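PDB 3LYS: prophage pi2 protein 01, integrase from Lactococcus lactis, which probably binds DNA as part of phage integration and recombination, this chain being the helical N-terminal core-binding domain of a longer phage-family integrase. Local coordinates for residues L36-T41 against K73-R78; T41-V46 against Q57-K62; A81-L86 against K94-R99. The protein carries 1 engineered substitution. All blocks are in the same frame, centred on the assembly; numbering follows the deposited sequence.

Interaction 1 (L36-T41 against K73-R78); sequences LKYLKT and KGFHTR
Phe75 reaches from helix 69-88 toward Tyr38 and Leu39 of helix 26-42, and these three residues make up the whole contact. The CA atoms of Tyr38 and Phe75 are the nearest pair of the two segments, 8.0 Å apart, a gap that an aromatic side chain is long enough to bridge. Along 73-78, Gly74 stands just ahead of the touching residue. Having no side chain, it leaves room on this side of its helix for the guanidinium group of Arg78, one turn further on. Phe75 follows and does all the touching. Its CG lies opposite the backbone N (chi1 172°), which carries the ring out from its helix to Tyr38 and Leu39. Leu39 arrives at the ring's edge, near its plane, with CD1 3.4 Å from CZ of Phe75; the two side chains cross at about a right angle. From Tyr38 it is the CB methylene that touches the ring, 3.9 Å from CE1 of Phe75. The phenol ring of Tyr38 runs on to meet Phe63 and His67 edge-to-face, and the ring of Phe63, from helix 53-64, also meets that of Phe75, their planes nearly parallel. Arg78 ends the walk: its CB points toward helix 26-42, and NE is hydrogen-bonded to Thr35 OG1, a polar link about one turn before Leu39 along helix 26-42. Purely hydrocarbon groups suit the buried part, where a large flat ring fills the space between a branched aliphatic chain and a methylene. Leu39 also packs on Ile8 and Phe12 of helix 8-19, making this the central junction of the four-helix core-binding domain of phage-family integrases.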
ATOM      1  N   LEU A  36       6.745  -0.031   3.010  1.00 32.87           N
ATOM      2  CA  LEU A  36       7.325  -0.968   2.068  1.00 34.54           C
ATOM      3  C   LEU A  36       7.589  -2.271   2.802  1.00 37.14           C
ATOM      4  O   LEU A  36       7.159  -3.335   2.377  1.00 37.11           O
ATOM      5  CB  LEU A  36       8.640  -0.425   1.512  1.00 34.43           C
ATOM      6  CG  LEU A  36       9.569  -1.468   0.877  1.00 35.02           C
ATOM      7  CD1 LEU A  36       8.901  -2.100  -0.328  1.00 29.28           C
ATOM      8  CD2 LEU A  36      10.876  -0.812   0.482  1.00 36.41           C
ATOM      9  N   LYS A  37       8.315  -2.174   3.908  1.00 38.70           N
ATOM     10  CA  LYS A  37       8.650  -3.327   4.739  1.00 40.19           C
ATOM     11  C   LYS A  37       7.381  -4.105   5.061  1.00 37.56           C
ATOM     12  O   LYS A  37       7.283  -5.303   4.792  1.00 32.50           O
ATOM     13  CB  LYS A  37       9.317  -2.838   6.032  1.00 50.90           C
ATOM     14  CG  LYS A  37       9.869  -3.914   6.963  1.00 60.14           C
ATOM     15  CD  LYS A  37      10.665  -3.292   8.128  1.00 64.53           C
ATOM     16  CE  LYS A  37      11.230  -4.367   9.059  1.00 64.26           C
ATOM     17  NZ  LYS A  37      12.137  -3.818  10.102  1.00 62.68           N
ATOM     18  N   TYR A  38       6.413  -3.409   5.646  1.00 36.41           N
ATOM     19  CA  TYR A  38       5.132  -4.014   5.990  1.00 35.87           C
ATOM     20  C   TYR A  38       4.598  -4.782   4.797  1.00 34.20           C
ATOM     21  O   TYR A  38       4.239  -5.951   4.900  1.00 34.14           O
ATOM     22  CB  TYR A  38       4.124  -2.931   6.376  1.00 32.41           C
ATOM     23  CG  TYR A  38       4.294  -2.379   7.768  1.00 29.25           C
ATOM     24  CD1 TYR A  38       3.908  -1.089   8.064  1.00 29.17           C
ATOM     25  CD2 TYR A  38       4.789  -3.167   8.807  1.00 32.34           C
ATOM     26  CE1 TYR A  38       3.995  -0.588   9.351  1.00 25.36           C
ATOM     27  CE2 TYR A  38       4.879  -2.669  10.109  1.00 28.55           C
ATOM     28  CZ  TYR A  38       4.469  -1.367  10.361  1.00 26.25           C
ATOM     29  OH  TYR A  38       4.493  -0.842  11.632  1.00 31.10           O
ATOM     30  N   LEU A  39       4.554  -4.106   3.661  1.00 32.28           N
ATOM     31  CA  LEU A  39       4.067  -4.719   2.445  1.00 31.28           C
ATOM     32  C   LEU A  39       4.771  -6.048   2.166  1.00 30.15           C
ATOM     33  O   LEU A  39       4.126  -7.031   1.831  1.00 33.01           O
ATOM     34  CB  LEU A  39       4.257  -3.756   1.276  1.00 28.40           C
ATOM     35  CG  LEU A  39       3.127  -3.655   0.258  1.00 26.69           C
ATOM     36  CD1 LEU A  39       1.805  -3.403   0.943  1.00 27.87           C
ATOM     37  CD2 LEU A  39       3.437  -2.534  -0.709  1.00 34.05           C
ATOM     38  N   LYS A  40       6.087  -6.095   2.326  1.00 31.75           N
ATOM     39  CA  LYS A  40       6.816  -7.325   2.055  1.00 34.62           C
ATOM     40  C   LYS A  40       6.384  -8.464   2.959  1.00 35.45           C
ATOM     41  O   LYS A  40       6.398  -9.634   2.567  1.00 36.01           O
ATOM     42  CB  LYS A  40       8.326  -7.093   2.184  1.00 31.91           C
ATOM     43  CG  LYS A  40       8.915  -6.151   1.153  1.00 25.00           C
ATOM     44  CD  LYS A  40      10.422  -6.125   1.269  1.00 23.85           C
ATOM     45  CE  LYS A  40      11.044  -5.205   0.230  1.00 36.24           C
ATOM     46  NZ  LYS A  40      12.529  -5.126   0.371  1.00 41.39           N
ATOM     47  N   THR A  41       5.996  -8.107   4.174  1.00 39.87           N
ATOM     48  CA  THR A  41       5.555  -9.078   5.181  1.00 42.01           C
ATOM     49  C   THR A  41       4.124  -9.564   4.904  1.00 43.42           C
ATOM     50  O   THR A  41       3.917 -10.674   4.421  1.00 45.32           O
ATOM     51  CB  THR A  41       5.594  -8.449   6.591  1.00 42.30           C
ATOM     52  OG1 THR A  41       6.905  -7.927   6.843  1.00 42.07           O
ATOM     53  CG2 THR A  41       5.262  -9.479   7.635  1.00 38.83           C
ATOM     54  N   LYS A  73      -3.713   2.987   9.594  1.00 32.23           N
ATOM     55  CA  LYS A  73      -4.186   4.039   8.688  1.00 33.28           C
ATOM     56  C   LYS A  73      -3.080   4.531   7.775  1.00 33.14           C
ATOM     57  O   LYS A  73      -3.270   4.666   6.566  1.00 30.52           O
ATOM     58  CB  LYS A  73      -4.685   5.245   9.468  1.00 34.25           C
ATOM     59  CG  LYS A  73      -5.196   6.363   8.578  1.00 38.30           C
ATOM     60  CD  LYS A  73      -5.609   7.562   9.406  1.00 42.42           C
ATOM     61  CE  LYS A  73      -6.699   8.370   8.702  1.00 45.65           C
ATOM     62  NZ  LYS A  73      -7.968   7.577   8.561  1.00 48.10           N
ATOM     63  N   GLY A  74      -1.940   4.843   8.389  1.00 32.18           N
ATOM     64  CA  GLY A  74      -0.779   5.317   7.660  1.00 30.43           C
ATOM     65  C   GLY A  74      -0.377   4.337   6.577  1.00 31.27           C
ATOM     66  O   GLY A  74      -0.015   4.735   5.471  1.00 33.89           O
ATOM     67  N   PHE A  75      -0.437   3.047   6.891  1.00 26.02           N
ATOM     68  CA  PHE A  75      -0.093   2.017   5.920  1.00 23.00           C
ATOM     69  C   PHE A  75      -1.010   2.139   4.706  1.00 24.44           C
ATOM     70  O   PHE A  75      -0.556   2.333   3.578  1.00 16.13           O
ATOM     71  CB  PHE A  75      -0.276   0.644   6.538  1.00 20.59           C
ATOM     72  CG  PHE A  75      -0.122  -0.472   5.566  1.00 19.61           C
ATOM     73  CD1 PHE A  75       1.083  -0.697   4.944  1.00 24.67           C
ATOM     74  CD2 PHE A  75      -1.182  -1.312   5.276  1.00 20.44           C
ATOM     75  CE1 PHE A  75       1.229  -1.750   4.046  1.00 29.61           C
ATOM     76  CE2 PHE A  75      -1.035  -2.364   4.378  1.00 21.92           C
ATOM     77  CZ  PHE A  75       0.162  -2.583   3.768  1.00 19.65           C
ATOM     78  N   HIS A  76      -2.309   2.022   4.965  1.00 25.39           N
ATOM     79  CA  HIS A  76      -3.325   2.104   3.926  1.00 27.13           C
ATOM     80  C   HIS A  76      -3.128   3.344   3.056  1.00 27.19           C
ATOM     81  O   HIS A  76      -2.828   3.247   1.860  1.00 27.61           O
ATOM     82  CB  HIS A  76      -4.718   2.119   4.560  1.00 23.14           C
ATOM     83  CG  HIS A  76      -5.814   2.462   3.600  1.00 25.68           C
ATOM     84  ND1 HIS A  76      -6.091   1.697   2.491  1.00 26.77           N
ATOM     85  CD2 HIS A  76      -6.714   3.474   3.592  1.00 27.17           C
ATOM     86  CE1 HIS A  76      -7.117   2.219   1.840  1.00 30.04           C
ATOM     87  NE2 HIS A  76      -7.513   3.298   2.490  1.00 28.75           N
ATOM     88  N   THR A  77      -3.289   4.512   3.658  1.00 24.51           N
ATOM     89  CA  THR A  77      -3.125   5.745   2.918  1.00 25.46           C
ATOM     90  C   THR A  77      -1.922   5.718   1.954  1.00 25.26           C
ATOM     91  O   THR A  77      -2.086   5.946   0.756  1.00 22.77           O
ATOM     92  CB  THR A  77      -3.030   6.937   3.892  1.00 26.87           C
ATOM     93  OG1 THR A  77      -2.436   8.056   3.227  1.00 28.87           O
ATOM     94  CG2 THR A  77      -2.224   6.563   5.096  1.00 30.59           C
ATOM     95  N   ARG A  78      -0.729   5.411   2.463  1.00 25.25           N
ATOM     96  CA  ARG A  78       0.464   5.361   1.618  1.00 24.14           C
ATOM     97  C   ARG A  78       0.338   4.356   0.468  1.00 23.34           C
ATOM     98  O   ARG A  78       0.700   4.653  -0.666  1.00 22.50           O
ATOM     99  CB  ARG A  78       1.713   5.056   2.464  1.00 30.48           C
ATOM    100  CG  ARG A  78       2.240   6.277   3.244  1.00 33.25           C
ATOM    101  CD  ARG A  78       3.616   6.050   3.869  1.00 33.50           C
ATOM    102  NE  ARG A  78       3.563   5.406   5.179  1.00 40.21           N
ATOM    103  CZ  ARG A  78       3.003   5.941   6.262  1.00 41.77           C
ATOM    104  NH1 ARG A  78       3.001   5.280   7.418  1.00 39.11           N
ATOM    105  NH2 ARG A  78       2.438   7.138   6.191  1.00 42.21           N
TER

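Interaction 2 (T41-V46 against Q57-K62); sequences TYMPNV and QRALNK
Tyr42 and Ala59 bring their CA atoms to 6.5 Å, a close approach that the small alanine permits just where helix 26-42 ends and Met43 leaves helical phi and psi. The contact thus ties the C-terminal end of one helix to the middle of the next, helix 53-64, within the SAM-like helical domain of the integrase. Ala59 points its methyl toward the chain as it turns. Selenomethionine Met43 lays its CG 4.2 Å from Ala59 CB, an apolar meeting suited to a flexible, unbranched side chain; the same residue also packs on Ile8 and Ile51, on the buried side. Toward the surface the partners are Tyr42 and Lys62, whose side chains cross at about a right angle. Tyr42 serves both environments: its ring packs against aliphatic carbon and against Phe63, while its hydroxyl hydrogen-bonds to His67 NE2 and more weakly to Thr66. Lys62 is equally two-natured. Its CG, opposite the backbone N (chi1 178°), meets the tyrosine; bends at chi2 and chi3 then turn the rest of the chain away, NZ to a salt bridge with Glu65. What touches the aromatic ring is therefore hydrocarbon and not the ammonium: CG of Lys62 stands at the ring edge, near its plane, 4.0 Å from Tyr42 CE1.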
ATOM      1  N   THR A  41       5.996  -8.107   4.174  1.00 39.87           N
ATOM      2  CA  THR A  41       5.555  -9.078   5.181  1.00 42.01           C
ATOM      3  C   THR A  41       4.124  -9.564   4.904  1.00 43.42           C
ATOM      4  O   THR A  41       3.917 -10.674   4.421  1.00 45.32           O
ATOM      5  CB  THR A  41       5.594  -8.449   6.591  1.00 42.30           C
ATOM      6  OG1 THR A  41       6.905  -7.927   6.843  1.00 42.07           O
ATOM      7  CG2 THR A  41       5.262  -9.479   7.635  1.00 38.83           C
ATOM      8  N   TYR A  42       3.147  -8.716   5.207  1.00 40.25           N
ATOM      9  CA  TYR A  42       1.749  -9.049   5.012  1.00 36.07           C
ATOM     10  C   TYR A  42       1.352  -9.446   3.601  1.00 36.76           C
ATOM     11  O   TYR A  42       0.413 -10.216   3.411  1.00 39.67           O
ATOM     12  CB  TYR A  42       0.891  -7.893   5.478  1.00 30.11           C
ATOM     13  CG  TYR A  42       0.993  -7.693   6.955  1.00 31.64           C
ATOM     14  CD1 TYR A  42       0.090  -8.295   7.816  1.00 30.31           C
ATOM     15  CD2 TYR A  42       2.003  -6.918   7.497  1.00 31.89           C
ATOM     16  CE1 TYR A  42       0.183  -8.125   9.178  1.00 37.51           C
ATOM     17  CE2 TYR A  42       2.108  -6.743   8.859  1.00 38.00           C
ATOM     18  CZ  TYR A  42       1.194  -7.346   9.695  1.00 38.57           C
ATOM     19  OH  TYR A  42       1.264  -7.159  11.052  1.00 46.76           O
HETATM   20  N   MSE A  43       2.055  -8.928   2.606  1.00 38.62           N
HETATM   21  CA  MSE A  43       1.736  -9.257   1.224  1.00 42.47           C
HETATM   22  C   MSE A  43       2.972  -9.695   0.484  1.00 47.44           C
HETATM   23  O   MSE A  43       3.563  -8.919  -0.258  1.00 51.52           O
HETATM   24  CB  MSE A  43       1.135  -8.055   0.516  1.00 38.69           C
HETATM   25  CG  MSE A  43      -0.263  -7.721   0.967  1.00 44.71           C
HETATM   26 SE   MSE A  43      -0.955  -6.215  -0.007  1.00 47.66          SE
HETATM   27  CE  MSE A  43      -1.273  -7.059  -1.707  1.00 49.96           C
ATOM     28  N   PRO A  44       3.375 -10.954   0.667  1.00 51.89           N
ATOM     29  CA  PRO A  44       4.560 -11.497   0.008  1.00 56.18           C
ATOM     30  C   PRO A  44       4.510 -11.456  -1.518  1.00 57.80           C
ATOM     31  O   PRO A  44       4.528 -10.382  -2.127  1.00 62.29           O
ATOM     32  CB  PRO A  44       4.625 -12.921   0.546  1.00 56.42           C
ATOM     33  CG  PRO A  44       3.187 -13.259   0.683  1.00 59.40           C
ATOM     34  CD  PRO A  44       2.642 -12.021   1.361  1.00 55.41           C
ATOM     35  N   ASN A  45       4.440 -12.621  -2.144  1.00 53.58           N
ATOM     36  CA  ASN A  45       4.433 -12.667  -3.596  1.00 50.35           C
ATOM     37  C   ASN A  45       3.130 -12.200  -4.232  1.00 49.27           C
ATOM     38  O   ASN A  45       2.782 -12.606  -5.343  1.00 49.68           O
ATOM     39  CB  ASN A  45       4.773 -14.077  -4.057  1.00 50.11           C
ATOM     40  CG  ASN A  45       6.131 -14.518  -3.576  1.00 48.75           C
ATOM     41  OD1 ASN A  45       7.143 -13.933  -3.941  1.00 47.11           O
ATOM     42  ND2 ASN A  45       6.162 -15.549  -2.741  1.00 54.12           N
ATOM     43  N   VAL A  46       2.424 -11.319  -3.538  1.00 47.40           N
ATOM     44  CA  VAL A  46       1.158 -10.800  -4.035  1.00 43.47           C
ATOM     45  C   VAL A  46       1.332  -9.926  -5.285  1.00 41.21           C
ATOM     46  O   VAL A  46       2.037  -8.916  -5.256  1.00 38.87           O
ATOM     47  CB  VAL A  46       0.454  -9.981  -2.937  1.00 43.38           C
ATOM     48  CG1 VAL A  46      -0.999  -9.779  -3.299  1.00 43.01           C
ATOM     49  CG2 VAL A  46       0.600 -10.682  -1.596  1.00 41.65           C
ATOM     50  N   GLN A  57      -8.644  -5.649   1.887  1.00 31.82           N
ATOM     51  CA  GLN A  57      -9.349  -5.443   3.156  1.00 31.65           C
ATOM     52  C   GLN A  57      -8.904  -6.497   4.173  1.00 30.57           C
ATOM     53  O   GLN A  57      -8.704  -6.209   5.354  1.00 30.70           O
ATOM     54  CB  GLN A  57     -10.863  -5.529   2.919  1.00 29.45           C
ATOM     55  CG  GLN A  57     -11.719  -5.131   4.119  1.00 25.12           C
ATOM     56  CD  GLN A  57     -11.261  -3.829   4.760  1.00 21.70           C
ATOM     57  OE1 GLN A  57     -10.629  -3.838   5.814  1.00 20.66           O
ATOM     58  NE2 GLN A  57     -11.567  -2.708   4.119  1.00 18.96           N
ATOM     59  N   ARG A  58      -8.744  -7.723   3.691  1.00 29.27           N
ATOM     60  CA  ARG A  58      -8.318  -8.825   4.532  1.00 28.76           C
ATOM     61  C   ARG A  58      -6.875  -8.598   5.022  1.00 27.41           C
ATOM     62  O   ARG A  58      -6.594  -8.772   6.200  1.00 26.95           O
ATOM     63  CB  ARG A  58      -8.441 -10.123   3.736  1.00 37.79           C
ATOM     64  CG  ARG A  58      -8.469 -11.391   4.562  1.00 45.25           C
ATOM     65  CD  ARG A  58      -9.010 -12.548   3.728  1.00 48.98           C
ATOM     66  NE  ARG A  58     -10.395 -12.352   3.305  1.00 48.44           N
ATOM     67  CZ  ARG A  58     -10.858 -12.299   2.059  1.00 47.84           C
ATOM     68  NH1 ARG A  58     -12.155 -12.119   1.890  1.00 48.83           N
ATOM     69  NH2 ARG A  58     -10.064 -12.408   0.998  1.00 46.41           N
ATOM     70  N   ALA A  59      -5.970  -8.217   4.113  1.00 25.57           N
ATOM     71  CA  ALA A  59      -4.582  -7.938   4.471  1.00 20.23           C
ATOM     72  C   ALA A  59      -4.616  -6.818   5.507  1.00 23.47           C
ATOM     73  O   ALA A  59      -3.917  -6.858   6.516  1.00 26.14           O
ATOM     74  CB  ALA A  59      -3.782  -7.493   3.250  1.00  3.82           C
ATOM     75  N   LEU A  60      -5.452  -5.820   5.257  1.00 23.65           N
ATOM     76  CA  LEU A  60      -5.580  -4.701   6.158  1.00 23.49           C
ATOM     77  C   LEU A  60      -6.077  -5.148   7.518  1.00 26.56           C
ATOM     78  O   LEU A  60      -5.596  -4.659   8.534  1.00 29.19           O
ATOM     79  CB  LEU A  60      -6.525  -3.668   5.565  1.00 26.16           C
ATOM     80  CG  LEU A  60      -5.908  -2.301   5.253  1.00 26.20           C
ATOM     81  CD1 LEU A  60      -4.730  -2.441   4.326  1.00 28.91           C
ATOM     82  CD2 LEU A  60      -6.955  -1.417   4.630  1.00 25.09           C
ATOM     83  N   ASN A  61      -7.035  -6.073   7.554  1.00 27.95           N
ATOM     84  CA  ASN A  61      -7.548  -6.556   8.838  1.00 31.44           C
ATOM     85  C   ASN A  61      -6.445  -7.266   9.615  1.00 31.54           C
ATOM     86  O   ASN A  61      -6.160  -6.909  10.756  1.00 33.21           O
ATOM     87  CB  ASN A  61      -8.737  -7.506   8.638  1.00 34.57           C
ATOM     88  CG  ASN A  61     -10.014  -6.775   8.233  1.00 37.38           C
ATOM     89  OD1 ASN A  61     -10.544  -5.931   8.966  1.00 40.79           O
ATOM     90  ND2 ASN A  61     -10.514  -7.101   7.057  1.00 38.82           N
ATOM     91  N   LYS A  62      -5.820  -8.259   8.992  1.00 30.54           N
ATOM     92  CA  LYS A  62      -4.748  -9.008   9.640  1.00 29.09           C
ATOM     93  C   LYS A  62      -3.756  -8.028  10.273  1.00 27.70           C
ATOM     94  O   LYS A  62      -3.273  -8.237  11.382  1.00 25.89           O
ATOM     95  CB  LYS A  62      -4.056  -9.913   8.601  1.00 29.55           C
ATOM     96  CG  LYS A  62      -2.863 -10.752   9.088  1.00 30.23           C
ATOM     97  CD  LYS A  62      -3.230 -11.674  10.245  1.00 33.43           C
ATOM     98  CE  LYS A  62      -4.401 -12.597   9.904  1.00 36.03           C
ATOM     99  NZ  LYS A  62      -4.874 -13.388  11.084  1.00 31.50           N
TER

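Interaction 3 (A81-L86 against K94-R99). Engineered in segment 81-86: Cys85 (natural residue Pro).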
ATOM      1  N   ALA A  81      -1.981   5.771  -2.223  1.00 35.22           N
ATOM      2  CA  ALA A  81      -1.343   6.749  -3.084  1.00 35.40           C
ATOM      3  C   ALA A  81      -0.566   6.092  -4.223  1.00 33.35           C
ATOM      4  O   ALA A  81      -0.610   6.549  -5.364  1.00 31.60           O
ATOM      5  CB  ALA A  81      -0.420   7.628  -2.267  1.00 36.78           C
ATOM      6  N   SER A  82       0.153   5.024  -3.920  1.00 32.38           N
ATOM      7  CA  SER A  82       0.928   4.361  -4.955  1.00 32.91           C
ATOM      8  C   SER A  82       0.045   3.717  -6.004  1.00 33.70           C
ATOM      9  O   SER A  82       0.444   3.566  -7.156  1.00 34.58           O
ATOM     10  CB  SER A  82       1.824   3.296  -4.348  1.00 29.69           C
ATOM     11  OG  SER A  82       1.056   2.403  -3.574  1.00 35.28           O
ATOM     12  N   ILE A  83      -1.155   3.311  -5.609  1.00 34.51           N
ATOM     13  CA  ILE A  83      -2.044   2.685  -6.571  1.00 37.51           C
ATOM     14  C   ILE A  83      -2.641   3.733  -7.523  1.00 38.29           C
ATOM     15  O   ILE A  83      -2.887   3.451  -8.704  1.00 33.73           O
ATOM     16  CB  ILE A  83      -3.136   1.879  -5.850  1.00 33.54           C
ATOM     17  CG1 ILE A  83      -2.624   0.469  -5.607  1.00 29.33           C
ATOM     18  CG2 ILE A  83      -4.377   1.798  -6.689  1.00 37.66           C
ATOM     19  CD1 ILE A  83      -1.460   0.409  -4.688  1.00 28.68           C
ATOM     20  N   GLN A  84      -2.827   4.947  -7.009  1.00 39.08           N
ATOM     21  CA  GLN A  84      -3.370   6.047  -7.797  1.00 38.91           C
ATOM     22  C   GLN A  84      -2.652   6.237  -9.129  1.00 36.63           C
ATOM     23  O   GLN A  84      -3.268   6.149 -10.187  1.00 33.52           O
ATOM     24  CB  GLN A  84      -3.289   7.352  -7.015  1.00 42.85           C
ATOM     25  CG  GLN A  84      -4.023   7.324  -5.708  1.00 52.19           C
ATOM     26  CD  GLN A  84      -5.473   6.908  -5.871  1.00 57.65           C
ATOM     27  OE1 GLN A  84      -5.773   5.724  -6.072  1.00 62.28           O
ATOM     28  NE2 GLN A  84      -6.384   7.880  -5.791  1.00 54.94           N
ATOM     29  N   CYS A  85      -1.353   6.510  -9.074  1.00 34.82           N
ATOM     30  CA  CYS A  85      -0.593   6.715 -10.293  1.00 37.69           C
ATOM     31  C   CYS A  85      -0.779   5.486 -11.168  1.00 37.50           C
ATOM     32  O   CYS A  85      -0.839   5.578 -12.391  1.00 42.09           O
ATOM     33  CB  CYS A  85       0.904   6.949  -9.988  1.00 34.40           C
ATOM     34  SG  CYS A  85       1.794   8.010 -11.220  1.00 42.83           S
ATOM     35  N   LEU A  86      -0.907   4.325 -10.548  1.00 35.89           N
ATOM     36  CA  LEU A  86      -1.079   3.111 -11.329  1.00 38.84           C
ATOM     37  C   LEU A  86      -2.391   3.175 -12.104  1.00 40.07           C
ATOM     38  O   LEU A  86      -2.492   2.678 -13.226  1.00 40.31           O
ATOM     39  CB  LEU A  86      -1.053   1.895 -10.409  1.00 38.27           C
ATOM     40  CG  LEU A  86      -0.426   0.624 -10.984  1.00 38.32           C
ATOM     41  CD1 LEU A  86       0.927   0.899 -11.635  1.00 35.35           C
ATOM     42  CD2 LEU A  86      -0.274  -0.345  -9.840  1.00 39.86           C
ATOM     43  N   LYS A  94      -9.147  -1.319 -11.672  1.00 39.28           N
ATOM     44  CA  LYS A  94      -9.900  -0.871 -10.508  1.00 39.88           C
ATOM     45  C   LYS A  94      -9.103  -0.737  -9.220  1.00 39.61           C
ATOM     46  O   LYS A  94      -8.435  -1.671  -8.771  1.00 37.86           O
ATOM     47  CB  LYS A  94     -11.103  -1.789 -10.286  1.00 41.80           C
ATOM     48  CG  LYS A  94     -10.917  -3.226 -10.773  1.00 48.12           C
ATOM     49  CD  LYS A  94     -12.238  -4.002 -10.731  1.00 49.98           C
ATOM     50  CE  LYS A  94     -12.035  -5.447 -11.150  1.00 52.76           C
ATOM     51  NZ  LYS A  94     -13.285  -6.254 -11.083  1.00 53.14           N
ATOM     52  N   ASP A  95      -9.192   0.446  -8.627  1.00 38.29           N
ATOM     53  CA  ASP A  95      -8.494   0.745  -7.389  1.00 38.58           C
ATOM     54  C   ASP A  95      -9.077  -0.074  -6.245  1.00 36.02           C
ATOM     55  O   ASP A  95     -10.031   0.353  -5.605  1.00 38.54           O
ATOM     56  CB  ASP A  95      -8.614   2.247  -7.100  1.00 40.69           C
ATOM     57  CG  ASP A  95      -8.281   2.596  -5.670  1.00 41.27           C
ATOM     58  OD1 ASP A  95      -7.227   2.155  -5.171  1.00 36.39           O
ATOM     59  OD2 ASP A  95      -9.082   3.316  -5.043  1.00 46.36           O
ATOM     60  N   PHE A  96      -8.512  -1.248  -5.987  1.00 33.51           N
ATOM     61  CA  PHE A  96      -9.029  -2.111  -4.918  1.00 32.14           C
ATOM     62  C   PHE A  96      -8.964  -1.472  -3.546  1.00 32.55           C
ATOM     63  O   PHE A  96      -9.594  -1.949  -2.618  1.00 28.62           O
ATOM     64  CB  PHE A  96      -8.273  -3.437  -4.884  1.00 24.01           C
ATOM     65  CG  PHE A  96      -6.792  -3.267  -4.865  1.00 26.96           C
ATOM     66  CD1 PHE A  96      -6.134  -2.828  -3.718  1.00 27.46           C
ATOM     67  CD2 PHE A  96      -6.053  -3.496  -6.009  1.00 26.90           C
ATOM     68  CE1 PHE A  96      -4.749  -2.621  -3.719  1.00 25.30           C
ATOM     69  CE2 PHE A  96      -4.678  -3.293  -6.019  1.00 29.81           C
ATOM     70  CZ  PHE A  96      -4.023  -2.852  -4.866  1.00 28.61           C
ATOM     71  N   THR A  97      -8.208  -0.395  -3.410  1.00 33.92           N
ATOM     72  CA  THR A  97      -8.103   0.251  -2.112  1.00 40.00           C
ATOM     73  C   THR A  97      -9.139   1.353  -2.003  1.00 42.02           C
ATOM     74  O   THR A  97      -9.125   2.181  -1.092  1.00 44.16           O
ATOM     75  CB  THR A  97      -6.718   0.860  -1.929  1.00 41.58           C
ATOM     76  OG1 THR A  97      -6.483   1.829  -2.953  1.00 42.59           O
ATOM     77  CG2 THR A  97      -5.678  -0.212  -2.020  1.00 41.68           C
ATOM     78  N   THR A  98     -10.065   1.338  -2.938  1.00 44.86           N
ATOM     79  CA  THR A  98     -11.073   2.361  -2.999  1.00 45.95           C
ATOM     80  C   THR A  98     -12.036   2.422  -1.814  1.00 46.46           C
ATOM     81  O   THR A  98     -12.001   3.368  -1.029  1.00 44.80           O
ATOM     82  CB  THR A  98     -11.840   2.219  -4.331  1.00 47.56           C
ATOM     83  OG1 THR A  98     -12.687   3.354  -4.527  1.00 50.65           O
ATOM     84  CG2 THR A  98     -12.667   0.922  -4.344  1.00 49.03           C
ATOM     85  N   ARG A  99     -12.881   1.411  -1.675  1.00 47.16           N
ATOM     86  CA  ARG A  99     -13.879   1.392  -0.616  1.00 48.92           C
ATOM     87  C   ARG A  99     -13.398   0.615   0.593  1.00 50.71           C
ATOM     88  O   ARG A  99     -14.090   0.514   1.603  1.00 49.21           O
ATOM     89  CB  ARG A  99     -15.161   0.777  -1.162  1.00 49.09           C
ATOM     90  CG  ARG A  99     -16.419   1.403  -0.660  1.00 50.52           C
ATOM     91  CD  ARG A  99     -17.592   0.864  -1.441  1.00 54.46           C
ATOM     92  NE  ARG A  99     -18.847   1.093  -0.739  1.00 56.77           N
ATOM     93  CZ  ARG A  99     -19.185   0.491   0.397  1.00 58.84           C
ATOM     94  NH1 ARG A  99     -18.362  -0.385   0.963  1.00 56.44           N
ATOM     95  NH2 ARG A  99     -20.350   0.769   0.970  1.00 62.16           N
TER
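Ile83 is the meeting point for three residues of the 94-99 loop, and its apolar contacts come first. CG1 lies 3.7 Å from Phe96 CZ, the two side chains crossing at about a right angle. Phe96 CG sits between its own backbone N and carbonyl carbon (chi1 51°), which swings the ring back over the loop until its far end reaches the isoleucine; the ring also rests on Ile51. Mixed contacts come second. CG2 of Ile83 approaches Asp95 OD1 at 3.2 Å and lies 4.3 Å from Thr97 OG1, while Gln84, with a bent chain, brings OE1 no closer than 4.0 Å to Asp95 OD1, too far for a bond.

The polar bonds run along the loop and to the preceding helical turn. Asp95 starts a type I beta turn ending at Thr98. Its OD1 takes a weak bond from Thr97 N, the pattern of an Asx turn, and one from Thr97 OG1 whose modelled length is doubtfully short. Arg80 forms a salt bridge with Asp95 OD2 and hydrogen-bonds to Thr97 OG1. The carboxylate's charge is met by Arg80, which probably makes its place beside Ile83 tolerable, on a helix face apolar at Ile83 and charged at Arg80.

Overall arrangement
Interactions 1 and 2 share helix 26-42, with Thr41 common to both, and interactions 1 and 3 share helix 69-88. The centre of interaction 1 lies about 5 Å from that of the chain; it is core and joins two helices with aromatic and aliphatic carbon alone. The centre of interaction 2 lies further out, about 10 Å from that of the chain, and the contact grades from a buried methionine to a solvent-facing lysine. Interaction 3 is largely buried too, yet it fastens a turn to a helix and places a carboxylate beside hydrocarbon. Leu60 of 57-62 packs on Phe75 and His76, joining interactions 1 and 2; His76 also touches Thr97, linking interaction 1 to interaction 3. Interactions 2 and 3 do not meet.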